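Long-range contacts in methylocystis parvus OBBP MbnE (PDB 5ICQ), which probably binds the copper chelator methanobactin in the periplasm as the solute-binding component of a transport system: residues A331-F342 against L437-F446; T144-F152 against A173-Y183. All coordinates share one frame; numbering follows the deposited sequence.

Interaction 1 (A331-F342 against L437-F446); sequences ALFKDARLREAF and LMKDGEPFSF. With SO4 (sulfate ion), chain C.
Phe-444 is wedged between Leu-332, Leu-338, Phe-333 and Phe-342, and it has more surface buried here than any other residue of the two segments. The ring reaches toward helix 336-343 because chi1 (-160°) swings CG away from the backbone N. Phe-342 comes from the opposite direction and turns its edge to one face of this ring, CE2 lying 3.5 Å from Phe-444 CE1 with the planes at 70°. At the rim of the same ring, near its plane, Leu-332 O approaches CZ at 3.5 Å. Leu-338 CD1 touches Phe-444 CE2. Leu-332 bridges two aromatic residues: its CB rests against Phe-444 CZ, while CD1 reaches the CB of Phe-446 at 3.6 Å. A second edge-to-face pair forms where Phe-333 CZ stands over the centre of the Phe-446 ring, the planes at 76°. Phe-326 of strand 322-326 meets Phe-333 edge-to-face as well, extending the aromatic packing to another strand of the mixed sheet to which the hairpin belongs. Polar links lie at the margin. Lys-439 NZ makes a salt bridge to Asp-440 OD2 (3.0 Å) and only a weak bond to Ala-331 O, but a water accepts from this amine and donates to the same carbonyl. Ala-331 N binds a sulfate, probably from the crystallisation liquor, at 2.8 Å from its O4. Residues 437-446 form a beta-hairpin closed by a type I' turn from Lys-439 to Glu-442, and the four phenylalanines make an aromatic cluster that packs it against one side of helix 336-343 and the residues leading into it.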
loop_
_atom_site.group_PDB
_atom_site.type_symbol
_atom_site.label_atom_id
_atom_site.label_comp_id
_atom_site.label_asym_id
_atom_site.label_seq_id
_atom_site.Cartn_x
_atom_site.Cartn_y
_atom_site.Cartn_z
ATOM N N ALA A 331 30.636 -4.161 4.417
ATOM C CA ALA A 331 31.207 -5.323 5.092
ATOM C C ALA A 331 30.725 -5.459 6.531
ATOM O O ALA A 331 30.535 -6.577 7.021
ATOM C CB ALA A 331 32.737 -5.243 5.047
ATOM N N LEU A 332 30.487 -4.344 7.220
ATOM C CA LEU A 332 30.104 -4.432 8.625
ATOM C C LEU A 332 28.759 -5.118 8.837
ATOM O O LEU A 332 28.513 -5.618 9.941
ATOM C CB LEU A 332 30.073 -3.042 9.262
ATOM C CG LEU A 332 28.813 -2.202 9.081
ATOM C CD1 LEU A 332 28.942 -0.921 9.911
ATOM C CD2 LEU A 332 28.581 -1.845 7.619
ATOM N N PHE A 333 27.885 -5.160 7.822
ATOM C CA PHE A 333 26.558 -5.762 7.963
ATOM C C PHE A 333 26.356 -6.962 7.034
ATOM O O PHE A 333 25.218 -7.303 6.695
ATOM C CB PHE A 333 25.461 -4.718 7.727
ATOM C CG PHE A 333 25.311 -3.718 8.855
ATOM C CD1 PHE A 333 25.495 -4.105 10.179
ATOM C CD2 PHE A 333 24.993 -2.387 8.589
ATOM C CE1 PHE A 333 25.353 -3.193 11.222
ATOM C CE2 PHE A 333 24.846 -1.462 9.631
ATOM C CZ PHE A 333 25.023 -1.868 10.950
ATOM N N LYS A 334 27.432 -7.624 6.619
ATOM C CA LYS A 334 27.278 -8.733 5.685
ATOM C C LYS A 334 26.820 -10.027 6.347
ATOM O O LYS A 334 26.306 -10.910 5.653
ATOM C CB LYS A 334 28.591 -8.967 4.935
ATOM C CG LYS A 334 28.784 -7.945 3.818
ATOM C CD LYS A 334 29.933 -8.298 2.901
ATOM C CE LYS A 334 30.057 -7.264 1.795
ATOM N NZ LYS A 334 31.125 -7.621 0.821
ATOM N N ASP A 335 26.977 -10.169 7.659
ATOM C CA ASP A 335 26.699 -11.437 8.339
ATOM C C ASP A 335 25.292 -11.407 8.943
ATOM O O ASP A 335 25.004 -10.575 9.809
ATOM C CB ASP A 335 27.762 -11.700 9.406
ATOM C CG ASP A 335 27.721 -13.135 9.959
ATOM O OD1 ASP A 335 26.633 -13.721 10.079
ATOM O OD2 ASP A 335 28.797 -13.675 10.281
ATOM N N ALA A 336 24.422 -12.330 8.506
ATOM C CA ALA A 336 23.045 -12.341 9.012
ATOM C C ALA A 336 22.992 -12.576 10.516
ATOM O O ALA A 336 22.017 -12.180 11.173
ATOM C CB ALA A 336 22.207 -13.409 8.296
ATOM N N ARG A 337 24.002 -13.253 11.072
ATOM C CA ARG A 337 24.026 -13.506 12.510
ATOM C C ARG A 337 24.251 -12.217 13.283
ATOM O O ARG A 337 23.655 -12.013 14.351
ATOM C CB ARG A 337 25.126 -14.520 12.859
ATOM C CG ARG A 337 24.879 -15.934 12.338
ATOM C CD ARG A 337 26.126 -16.801 12.486
ATOM N NE ARG A 337 27.242 -16.297 11.683
ATOM C CZ ARG A 337 28.386 -16.951 11.506
ATOM N NH1 ARG A 337 28.564 -18.144 12.069
ATOM N NH2 ARG A 337 29.353 -16.415 10.774
ATOM N N LEU A 338 25.125 -11.346 12.769
ATOM C CA LEU A 338 25.303 -10.036 13.401
ATOM C C LEU A 338 24.053 -9.176 13.257
ATOM O O LEU A 338 23.687 -8.447 14.186
ATOM C CB LEU A 338 26.527 -9.320 12.812
ATOM C CG LEU A 338 26.848 -7.917 13.366
ATOM C CD1 LEU A 338 28.359 -7.680 13.403
ATOM C CD2 LEU A 338 26.190 -6.809 12.546
ATOM N N ARG A 339 23.403 -9.209 12.088
ATOM C CA ARG A 339 22.172 -8.443 11.935
ATOM C C ARG A 339 21.112 -8.927 12.911
ATOM O O ARG A 339 20.411 -8.111 13.525
ATOM C CB ARG A 339 21.654 -8.518 10.493
ATOM C CG ARG A 339 22.694 -8.019 9.480
ATOM C CD ARG A 339 22.121 -7.792 8.077
ATOM N NE ARG A 339 21.625 -9.027 7.451
ATOM C CZ ARG A 339 22.290 -9.742 6.552
ATOM N NH1 ARG A 339 23.538 -9.392 6.205
ATOM N NH2 ARG A 339 21.730 -10.819 6.013
ATOM N N GLU A 340 20.969 -10.250 13.060
ATOM C CA GLU A 340 20.015 -10.780 14.037
ATOM C C GLU A 340 20.353 -10.309 15.446
ATOM O O GLU A 340 19.468 -9.886 16.204
ATOM C CB GLU A 340 19.971 -12.311 13.988
ATOM C CG GLU A 340 19.080 -12.882 15.105
ATOM C CD GLU A 340 18.793 -14.373 14.986
ATOM O OE1 GLU A 340 19.444 -15.065 14.181
ATOM O OE2 GLU A 340 17.889 -14.851 15.708
ATOM N N ALA A 341 21.638 -10.380 15.820
ATOM C CA ALA A 341 22.044 -9.956 17.158
ATOM C C ALA A 341 21.747 -8.479 17.403
ATOM O O ALA A 341 21.263 -8.105 18.480
ATOM C CB ALA A 341 23.538 -10.225 17.358
ATOM N N PHE A 342 22.052 -7.616 16.428
ATOM C CA PHE A 342 21.764 -6.199 16.612
ATOM C C PHE A 342 20.268 -5.971 16.762
ATOM O O PHE A 342 19.835 -5.114 17.545
ATOM C CB PHE A 342 22.301 -5.377 15.439
ATOM C CG PHE A 342 23.756 -5.025 15.544
ATOM C CD1 PHE A 342 24.645 -5.839 16.231
ATOM C CD2 PHE A 342 24.237 -3.858 14.948
ATOM C CE1 PHE A 342 25.997 -5.503 16.310
ATOM C CE2 PHE A 342 25.580 -3.518 15.023
ATOM C CZ PHE A 342 26.464 -4.345 15.705
ATOM N N LEU A 437 32.798 -3.533 21.282
ATOM C CA LEU A 437 32.674 -4.681 20.393
ATOM C C LEU A 437 33.688 -4.561 19.259
ATOM O O LEU A 437 33.745 -3.535 18.578
ATOM C CB LEU A 437 31.260 -4.751 19.823
ATOM C CG LEU A 437 30.996 -5.997 18.984
ATOM C CD1 LEU A 437 30.803 -7.184 19.919
ATOM C CD2 LEU A 437 29.779 -5.789 18.075
ATOM N N MET A 438 34.477 -5.611 19.038
ATOM C CA MET A 438 35.517 -5.593 18.017
ATOM C C MET A 438 35.118 -6.476 16.843
ATOM O O MET A 438 34.632 -7.595 17.035
ATOM C CB MET A 438 36.858 -6.073 18.588
ATOM C CG MET A 438 37.319 -5.324 19.827
ATOM S SD MET A 438 37.700 -3.588 19.515
ATOM C CE MET A 438 39.235 -3.708 18.599
ATOM N N LYS A 439 35.320 -5.967 15.624
ATOM C CA LYS A 439 35.174 -6.761 14.406
ATOM C C LYS A 439 36.368 -6.491 13.502
ATOM O O LYS A 439 36.682 -5.329 13.215
ATOM C CB LYS A 439 33.870 -6.447 13.664
ATOM C CG LYS A 439 33.675 -7.265 12.395
ATOM C CD LYS A 439 32.375 -6.899 11.675
ATOM C CE LYS A 439 32.165 -7.774 10.439
ATOM N NZ LYS A 439 33.051 -7.376 9.311
ATOM N N ASP A 440 37.033 -7.560 13.064
ATOM C CA ASP A 440 38.236 -7.451 12.231
ATOM C C ASP A 440 39.280 -6.535 12.870
ATOM O O ASP A 440 39.931 -5.733 12.197
ATOM C CB ASP A 440 37.888 -6.971 10.823
ATOM C CG ASP A 440 36.905 -7.884 10.121
ATOM O OD1 ASP A 440 36.986 -9.115 10.314
ATOM O OD2 ASP A 440 36.051 -7.365 9.369
ATOM N N GLY A 441 39.418 -6.625 14.188
ATOM C CA GLY A 441 40.432 -5.864 14.891
ATOM C C GLY A 441 40.135 -4.398 15.140
ATOM O O GLY A 441 41.006 -3.698 15.662
ATOM N N GLU A 442 38.941 -3.910 14.800
ATOM C CA GLU A 442 38.554 -2.516 14.970
ATOM C C GLU A 442 37.259 -2.412 15.764
ATOM O O GLU A 442 36.409 -3.301 15.683
ATOM C CB GLU A 442 38.360 -1.828 13.607
ATOM C CG GLU A 442 39.611 -1.760 12.746
ATOM C CD GLU A 442 40.602 -0.728 13.241
ATOM O OE1 GLU A 442 41.805 -1.054 13.340
ATOM O OE2 GLU A 442 40.180 0.412 13.530
ATOM N N PRO A 443 37.073 -1.330 16.524
ATOM C CA PRO A 443 35.815 -1.162 17.264
ATOM C C PRO A 443 34.643 -1.006 16.307
ATOM O O PRO A 443 34.765 -0.390 15.245
ATOM C CB PRO A 443 36.045 0.118 18.081
ATOM C CG PRO A 443 37.519 0.411 17.982
ATOM C CD PRO A 443 37.970 -0.175 16.689
ATOM N N PHE A 444 33.505 -1.585 16.677
ATOM C CA PHE A 444 32.351 -1.561 15.781
ATOM C C PHE A 444 31.633 -0.223 15.928
ATOM O O PHE A 444 31.247 0.162 17.043
ATOM C CB PHE A 444 31.392 -2.719 16.073
ATOM C CG PHE A 444 30.471 -3.036 14.919
ATOM C CD1 PHE A 444 29.425 -2.182 14.590
ATOM C CD2 PHE A 444 30.682 -4.164 14.134
ATOM C CE1 PHE A 444 28.586 -2.452 13.521
ATOM C CE2 PHE A 444 29.848 -4.443 13.054
ATOM C CZ PHE A 444 28.798 -3.583 12.750
ATOM N N SER A 445 31.463 0.492 14.815
ATOM C CA SER A 445 30.685 1.722 14.858
ATOM C C SER A 445 30.015 1.955 13.511
ATOM O O SER A 445 30.517 1.536 12.465
ATOM C CB SER A 445 31.545 2.930 15.258
ATOM O OG SER A 445 32.341 3.372 14.194
ATOM N N PHE A 446 28.860 2.615 13.550
ATOM C CA PHE A 446 28.110 2.864 12.325
ATOM C C PHE A 446 27.184 4.048 12.541
ATOM O O PHE A 446 27.019 4.543 13.657
ATOM C CB PHE A 446 27.334 1.618 11.865
ATOM C CG PHE A 446 26.111 1.264 12.704
ATOM C CD1 PHE A 446 26.237 0.504 13.856
ATOM C CD2 PHE A 446 24.834 1.644 12.297
ATOM C CE1 PHE A 446 25.118 0.146 14.605
ATOM C CE2 PHE A 446 23.700 1.300 13.047
ATOM C CZ PHE A 446 23.843 0.544 14.201
HETATM S S SO4 C . 32.792 -1.550 2.606
HETATM O O1 SO4 C . 32.261 -0.705 1.535
HETATM O O2 SO4 C . 34.252 -1.598 2.524
HETATM O O3 SO4 C . 32.402 -0.982 3.895
HETATM O O4 SO4 C . 32.264 -2.906 2.469
HETATM O O HOH W 1 32.197 -8.655 6.638
#

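Interaction 2 (T144-F152 against A173-Y183)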
loop_
_atom_site.group_PDB
_atom_site.type_symbol
_atom_site.label_atom_id
_atom_site.label_comp_id
_atom_site.label_asym_id
_atom_site.label_seq_id
_atom_site.Cartn_x
_atom_site.Cartn_y
_atom_site.Cartn_z
ATOM N N THR A 144 -16.033 3.992 -26.570
ATOM C CA THR A 144 -15.805 2.927 -27.550
ATOM C C THR A 144 -14.395 2.368 -27.391
ATOM O O THR A 144 -13.570 2.893 -26.636
ATOM C CB THR A 144 -16.008 3.412 -28.993
ATOM O OG1 THR A 144 -14.981 4.349 -29.332
ATOM C CG2 THR A 144 -17.381 4.075 -29.151
ATOM N N ALA A 145 -14.117 1.290 -28.135
ATOM C CA ALA A 145 -12.784 0.694 -28.104
ATOM C C ALA A 145 -11.709 1.708 -28.478
ATOM O O ALA A 145 -10.577 1.626 -27.983
ATOM C CB ALA A 145 -12.727 -0.514 -29.040
ATOM N N GLU A 146 -12.051 2.674 -29.337
ATOM C CA GLU A 146 -11.109 3.728 -29.702
ATOM C C GLU A 146 -10.621 4.499 -28.475
ATOM O O GLU A 146 -9.442 4.865 -28.402
ATOM C CB GLU A 146 -11.767 4.668 -30.722
ATOM C CG GLU A 146 -10.902 5.833 -31.213
ATOM C CD GLU A 146 -11.652 6.791 -32.155
ATOM O OE1 GLU A 146 -12.877 6.992 -31.973
ATOM O OE2 GLU A 146 -11.012 7.345 -33.079
ATOM N N ASP A 147 -11.503 4.748 -27.491
ATOM C CA ASP A 147 -11.069 5.432 -26.270
ATOM C C ASP A 147 -10.138 4.563 -25.439
ATOM O O ASP A 147 -9.191 5.071 -24.828
ATOM C CB ASP A 147 -12.269 5.852 -25.416
ATOM C CG ASP A 147 -13.164 6.844 -26.120
ATOM O OD1 ASP A 147 -12.688 7.969 -26.377
ATOM O OD2 ASP A 147 -14.335 6.500 -26.413
ATOM N N VAL A 148 -10.407 3.256 -25.373
ATOM C CA VAL A 148 -9.555 2.365 -24.587
ATOM C C VAL A 148 -8.164 2.274 -25.201
ATOM O O VAL A 148 -7.156 2.306 -24.485
ATOM C CB VAL A 148 -10.203 0.975 -24.459
ATOM C CG1 VAL A 148 -9.291 0.030 -23.655
ATOM C CG2 VAL A 148 -11.576 1.084 -23.807
ATOM N N LEU A 149 -8.085 2.147 -26.534
ATOM C CA LEU A 149 -6.779 2.065 -27.190
ATOM C C LEU A 149 -6.035 3.392 -27.112
ATOM O O LEU A 149 -4.805 3.414 -26.971
ATOM C CB LEU A 149 -6.949 1.634 -28.648
ATOM C CG LEU A 149 -7.447 0.201 -28.870
ATOM C CD1 LEU A 149 -7.557 -0.103 -30.361
ATOM C CD2 LEU A 149 -6.531 -0.805 -28.185
ATOM N N PHE A 150 -6.757 4.508 -27.246
ATOM C CA PHE A 150 -6.156 5.824 -27.043
ATOM C C PHE A 150 -5.552 5.942 -25.649
ATOM O O PHE A 150 -4.435 6.454 -25.481
ATOM C CB PHE A 150 -7.224 6.898 -27.265
ATOM C CG PHE A 150 -6.898 8.241 -26.659
ATOM C CD1 PHE A 150 -6.081 9.135 -27.332
ATOM C CD2 PHE A 150 -7.442 8.622 -25.441
ATOM C CE1 PHE A 150 -5.785 10.380 -26.799
ATOM C CE2 PHE A 150 -7.145 9.867 -24.889
ATOM C CZ PHE A 150 -6.315 10.754 -25.582
ATOM N N SER A 151 -6.282 5.470 -24.633
ATOM C CA SER A 151 -5.800 5.573 -23.260
ATOM C C SER A 151 -4.607 4.659 -23.032
ATOM O O SER A 151 -3.634 5.047 -22.373
ATOM C CB SER A 151 -6.929 5.232 -22.287
ATOM O OG SER A 151 -8.029 6.120 -22.440
ATOM N N PHE A 152 -4.684 3.431 -23.550
ATOM C CA PHE A 152 -3.567 2.498 -23.452
ATOM C C PHE A 152 -2.307 3.085 -24.076
ATOM O O PHE A 152 -1.238 3.080 -23.458
ATOM C CB PHE A 152 -3.943 1.181 -24.130
ATOM C CG PHE A 152 -2.803 0.206 -24.242
ATOM C CD1 PHE A 152 -2.418 -0.555 -23.148
ATOM C CD2 PHE A 152 -2.128 0.041 -25.444
ATOM C CE1 PHE A 152 -1.365 -1.461 -23.248
ATOM C CE2 PHE A 152 -1.073 -0.866 -25.549
ATOM C CZ PHE A 152 -0.698 -1.616 -24.449
ATOM N N ALA A 173 -2.490 -4.581 -29.099
ATOM C CA ALA A 173 -3.767 -4.084 -28.596
ATOM C C ALA A 173 -4.585 -3.636 -29.794
ATOM O O ALA A 173 -4.178 -2.714 -30.509
ATOM C CB ALA A 173 -3.573 -2.917 -27.625
ATOM N N THR A 174 -5.725 -4.285 -30.019
ATOM C CA THR A 174 -6.538 -4.030 -31.200
ATOM C C THR A 174 -8.009 -3.994 -30.817
ATOM O O THR A 174 -8.414 -4.424 -29.733
ATOM C CB THR A 174 -6.334 -5.096 -32.282
ATOM O OG1 THR A 174 -6.815 -6.350 -31.790
ATOM C CG2 THR A 174 -4.866 -5.229 -32.663
ATOM N N ALA A 175 -8.817 -3.477 -31.740
ATOM C CA ALA A 175 -10.267 -3.391 -31.581
ATOM C C ALA A 175 -10.895 -4.167 -32.730
ATOM O O ALA A 175 -11.066 -3.621 -33.829
ATOM C CB ALA A 175 -10.735 -1.938 -31.578
ATOM N N PRO A 176 -11.234 -5.443 -32.534
ATOM C CA PRO A 176 -11.907 -6.181 -33.617
ATOM C C PRO A 176 -13.214 -5.535 -34.045
ATOM O O PRO A 176 -13.620 -5.678 -35.204
ATOM C CB PRO A 176 -12.122 -7.579 -33.016
ATOM C CG PRO A 176 -11.951 -7.413 -31.541
ATOM C CD PRO A 176 -10.984 -6.285 -31.354
ATOM N N ASP A 177 -13.873 -4.820 -33.143
ATOM C CA ASP A 177 -15.024 -3.990 -33.465
ATOM C C ASP A 177 -15.113 -2.900 -32.403
ATOM O O ASP A 177 -14.390 -2.952 -31.394
ATOM C CB ASP A 177 -16.314 -4.830 -33.534
ATOM C CG ASP A 177 -16.639 -5.505 -32.224
ATOM O OD1 ASP A 177 -17.143 -4.814 -31.310
ATOM O OD2 ASP A 177 -16.400 -6.726 -32.114
ATOM N N PRO A 178 -15.965 -1.885 -32.597
ATOM C CA PRO A 178 -15.977 -0.749 -31.652
ATOM C C PRO A 178 -16.334 -1.108 -30.211
ATOM O O PRO A 178 -16.175 -0.248 -29.332
ATOM C CB PRO A 178 -17.026 0.198 -32.256
ATOM C CG PRO A 178 -17.005 -0.113 -33.708
ATOM C CD PRO A 178 -16.801 -1.597 -33.782
ATOM N N HIS A 179 -16.797 -2.329 -29.930
ATOM C CA HIS A 179 -17.182 -2.707 -28.571
ATOM C C HIS A 179 -16.310 -3.806 -27.981
ATOM O O HIS A 179 -16.692 -4.408 -26.967
ATOM C CB HIS A 179 -18.650 -3.129 -28.540
ATOM C CG HIS A 179 -19.595 -2.012 -28.858
ATOM N ND1 HIS A 179 -20.302 -1.947 -30.040
ATOM C CD2 HIS A 179 -19.929 -0.902 -28.156
ATOM C CE1 HIS A 179 -21.040 -0.852 -30.048
ATOM N NE2 HIS A 179 -20.832 -0.200 -28.917
ATOM N N ARG A 180 -15.160 -4.096 -28.586
ATOM C CA ARG A 180 -14.243 -5.103 -28.076
ATOM C C ARG A 180 -12.817 -4.577 -28.147
ATOM O O ARG A 180 -12.429 -3.967 -29.145
ATOM C CB ARG A 180 -14.348 -6.409 -28.879
ATOM C CG ARG A 180 -15.541 -7.280 -28.537
ATOM C CD ARG A 180 -15.642 -8.448 -29.515
ATOM N NE ARG A 180 -16.634 -9.438 -29.112
ATOM C CZ ARG A 180 -17.944 -9.329 -29.324
ATOM N NH1 ARG A 180 -18.436 -8.262 -29.937
ATOM N NH2 ARG A 180 -18.765 -10.289 -28.921
ATOM N N VAL A 181 -12.042 -4.818 -27.090
ATOM C CA VAL A 181 -10.611 -4.526 -27.061
ATOM C C VAL A 181 -9.881 -5.833 -26.774
ATOM O O VAL A 181 -10.084 -6.439 -25.714
ATOM C CB VAL A 181 -10.254 -3.473 -26.001
ATOM C CG1 VAL A 181 -8.749 -3.196 -26.024
ATOM C CG2 VAL A 181 -11.057 -2.199 -26.222
ATOM N N ALA A 182 -9.024 -6.254 -27.707
ATOM C CA ALA A 182 -8.281 -7.508 -27.613
ATOM C C ALA A 182 -6.817 -7.211 -27.318
ATOM O O ALA A 182 -6.157 -6.495 -28.084
ATOM C CB ALA A 182 -8.414 -8.311 -28.908
ATOM N N TYR A 183 -6.312 -7.761 -26.216
ATOM C CA TYR A 183 -4.903 -7.652 -25.855
ATOM C C TYR A 183 -4.218 -9.005 -26.062
ATOM O O TYR A 183 -4.645 -10.015 -25.480
ATOM C CB TYR A 183 -4.723 -7.198 -24.406
ATOM C CG TYR A 183 -5.129 -5.769 -24.121
ATOM C CD1 TYR A 183 -4.321 -4.708 -24.509
ATOM C CD2 TYR A 183 -6.290 -5.481 -23.408
ATOM C CE1 TYR A 183 -4.672 -3.402 -24.231
ATOM C CE2 TYR A 183 -6.650 -4.169 -23.124
ATOM C CZ TYR A 183 -5.836 -3.137 -23.534
ATOM O OH TYR A 183 -6.197 -1.836 -23.251
#
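Ala-145, in the first turn of helix 145-158, is pressed against the strands, its CB 3.5 Å from Ala-175 CB and 3.7 Å from Val-181 CG2. One turn on, Val-148 sets its CB against the same Val-181 methyl and brings CG1 to 3.6 Å from Tyr-183 OH. Leu-149 forks over the sheet: chi1 (-68°) places CG opposite the carbonyl carbon and the extended chi2 carries the methyls to the strands, CD2 touching both Ala-173 CB and Val-181 CG1 and CD1 reaching Ala-175. The side chains of Phe-152 and Tyr-183 run past each other in opposite directions, their rings oblique, Tyr-183 CE1 3.8 Å above the Phe-152 plane, toward its rim. Phe-152 CE2 also touches Ala-173 CB, and Leu-197 of helix 193-198 adjoins both aromatic residues. This is helix-on-sheet packing: helix 145-152 runs nearly antiparallel to strand 173-175, at 164°, and lies over a hairpin, roughly along its strands; the other arm, 180-183, pairs in turn with strand 126-131 of an antiparallel sheet. Toward the turn the contact becomes more polar and more exposed to solvent. Pro-178 presents its carbonyl O to Ala-145 N at 2.8 Å, a bond that enters 34° off the carbonyl plane, joining helix to turn. Thr-144 is at the N-cap, its OG1 accepting only weakly from Glu-146 N, and forms a capping box with Asp-147, whose OD2 accepts from Thr-144 N at 3.0 Å through its anti lone pair. Asp-177 OD1 takes the N-H of His-179 in an Asx turn, and OD2 makes a weak salt bridge to Arg-180 NH1.

Overall arrangement
The two interactions share no secondary-structure element and sit on opposite sides of the chain's centre, with centres 57 Å apart and nearest atoms about 38 Å apart. Each lays a helix against a beta-hairpin: in interaction 2 its first turns, in interaction 1 a short helix with the residues before it. The hairpins belong to different sheets, mixed in interaction 1 and antiparallel in interaction 2. Interaction 1 is the more deeply buried and relies on large aromatic rings, with its direct polar link weak and supplemented by water. Interaction 2, partly buried, uses alanine, valine and leucine side chains with a single aromatic pair, and a backbone hydrogen bond ties its helix start to the exposed turn.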